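Local atomic coordinates of OBody AM1L10 (Pyrobaculum aerophilum, PDB entry 4GN3), a protein that is an engineered OB-fold binding protein, probably selected to recognise a partner protein through the face on which its natural relatives bind nucleic acid. Residues V56-G61 with I101-I106. Numbering follows the deposited sequence. Where two conformers were deposited one is given.
Sequences VYLEYG and IFPSEI
Y57 N donates a hydrogen bond of 3.0 Å to I101 O. V56 CA leans on the same oxygen with a CA-H...O contact. In one conformer of Y57, its ring meets that of F102 obliquely, centroids 5.2 Å apart and planes at 33°. There F102 CD1 does most of the touching, 3.3 Å from Y57 CZ. F102 CG lies anti to the backbone N (chi1 -173°), which carries the ring to the tyrosine. Y57 OH is hydrogen-bonded to E87 and K62, and K62 also makes a cation-pi contact with F102. A basic side chain of another protein chain makes a cation-pi contact with Y57, at the probable binding face. With an alanine in place of F102, the outer part of the Y57 ring would probably lose its aromatic neighbour and K62 its pi partner. On the other face, V56 CG1 packs 3.6 Å from P103 CG. P103 CD lies 3.0 Å from Y57 O, a buried oxygen without a hydrogen-bond partner. L58 CD1 reaches I106 more loosely, and both side chains touch helix 65-73. Beyond the parallel bridge of V56 with I101, segments 56-59 and 101-103 splay apart, their axes at 54°. Parallel strands 54-59 and 99-103 close the beta-barrel of the OB-fold.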
# COMPACT_ATOMS: atom_id res chain seq x y z
N VAL B 56 4.28 -3.41 -9.12
CA VAL B 56 3.03 -3.81 -9.75
C VAL B 56 1.97 -3.79 -8.64
O VAL B 56 2.07 -4.53 -7.66
CB VAL B 56 3.14 -5.22 -10.38
CG1 VAL B 56 1.82 -5.64 -11.00
CG2 VAL B 56 4.25 -5.25 -11.42
N TYR B 57 0.97 -2.93 -8.78
CA TYR B 57 -0.01 -2.83 -7.71
C TYR B 57 -1.34 -3.49 -8.03
O TYR B 57 -1.82 -3.48 -9.16
CB TYR B 57 -0.20 -1.38 -7.24
CG TYR B 57 -1.11 -0.55 -8.10
CD1 TYR B 57 -2.46 -0.42 -7.79
CD2 TYR B 57 -0.63 0.10 -9.23
CE1 TYR B 57 -3.30 0.35 -8.57
CE2 TYR B 57 -1.46 0.88 -10.02
CZ TYR B 57 -2.79 1.00 -9.69
OH TYR B 57 -3.63 1.76 -10.46
N LEU B 58 -1.92 -4.07 -6.99
CA LEU B 58 -3.25 -4.65 -7.07
C LEU B 58 -4.10 -3.90 -6.05
O LEU B 58 -3.67 -3.70 -4.91
CB LEU B 58 -3.23 -6.16 -6.77
CG LEU B 58 -2.53 -7.06 -7.81
CD1 LEU B 58 -1.02 -6.91 -7.76
CD2 LEU B 58 -2.93 -8.51 -7.57
N GLU B 59 -5.28 -3.47 -6.48
CA GLU B 59 -6.16 -2.66 -5.66
C GLU B 59 -7.56 -3.24 -5.73
O GLU B 59 -8.09 -3.43 -6.84
CB GLU B 59 -6.15 -1.20 -6.15
CG GLU B 59 -7.12 -0.29 -5.42
CD GLU B 59 -7.23 1.09 -6.05
OE1 GLU B 59 -6.34 1.47 -6.85
OE2 GLU B 59 -8.21 1.81 -5.74
N TYR B 60 -8.15 -3.54 -4.57
CA TYR B 60 -9.48 -4.14 -4.54
C TYR B 60 -10.50 -3.26 -5.27
O TYR B 60 -10.50 -2.05 -5.10
CB TYR B 60 -9.97 -4.42 -3.11
CG TYR B 60 -11.34 -5.09 -3.14
CD1 TYR B 60 -12.51 -4.35 -2.98
CD2 TYR B 60 -11.45 -6.47 -3.36
CE1 TYR B 60 -13.75 -4.96 -3.04
CE2 TYR B 60 -12.69 -7.09 -3.42
CZ TYR B 60 -13.83 -6.33 -3.25
OH TYR B 60 -15.06 -6.94 -3.31
N GLY B 61 -11.35 -3.91 -6.06
CA GLY B 61 -12.42 -3.22 -6.78
C GLY B 61 -11.98 -2.64 -8.11
O GLY B 61 -12.80 -2.19 -8.89
N ILE B 101 3.03 -0.29 -12.28
CA ILE B 101 2.28 -1.02 -13.30
C ILE B 101 0.95 -1.52 -12.74
O ILE B 101 0.89 -2.14 -11.67
CB ILE B 101 3.09 -2.20 -13.91
CG1 ILE B 101 4.35 -1.67 -14.63
CG2 ILE B 101 2.23 -3.01 -14.86
CD1 ILE B 101 5.35 -2.74 -15.05
N PHE B 102 -0.12 -1.24 -13.49
CA PHE B 102 -1.45 -1.72 -13.18
C PHE B 102 -1.66 -2.95 -14.06
O PHE B 102 -1.79 -2.82 -15.27
CB PHE B 102 -2.48 -0.62 -13.49
CG PHE B 102 -3.88 -0.94 -13.05
CD1 PHE B 102 -4.16 -1.21 -11.71
CD2 PHE B 102 -4.93 -0.95 -13.97
CE1 PHE B 102 -5.46 -1.49 -11.30
CE2 PHE B 102 -6.23 -1.23 -13.56
CZ PHE B 102 -6.50 -1.50 -12.23
N PRO B 103 -1.65 -4.16 -13.45
CA PRO B 103 -1.59 -5.39 -14.25
C PRO B 103 -2.92 -5.85 -14.85
O PRO B 103 -3.97 -5.69 -14.24
CB PRO B 103 -1.11 -6.43 -13.23
CG PRO B 103 -1.69 -5.97 -11.93
CD PRO B 103 -1.73 -4.45 -12.01
N SER B 104 -2.85 -6.43 -16.04
CA SER B 104 -3.97 -7.19 -16.58
C SER B 104 -3.67 -8.69 -16.57
O SER B 104 -4.58 -9.52 -16.52
CB SER B 104 -4.31 -6.73 -17.99
OG SER B 104 -3.19 -6.87 -18.85
N GLU B 105 -2.39 -9.04 -16.63
CA GLU B 105 -1.98 -10.44 -16.61
C GLU B 105 -0.81 -10.67 -15.66
O GLU B 105 0.16 -9.90 -15.67
CB GLU B 105 -1.58 -10.90 -18.02
CG GLU B 105 -2.70 -10.90 -19.06
CD GLU B 105 -2.20 -11.22 -20.46
OE1 GLU B 105 -2.87 -10.82 -21.43
OE2 GLU B 105 -1.12 -11.84 -20.61
N ILE B 106 -0.89 -11.71 -14.85
CA ILE B 106 0.26 -12.16 -14.05
C ILE B 106 0.47 -13.66 -14.29
O ILE B 106 -0.38 -14.47 -13.92
CB ILE B 106 0.11 -11.87 -12.54
CG1 ILE B 106 -0.10 -10.36 -12.29
CG2 ILE B 106 1.32 -12.37 -11.77
CD1 ILE B 106 -0.33 -10.01 -10.83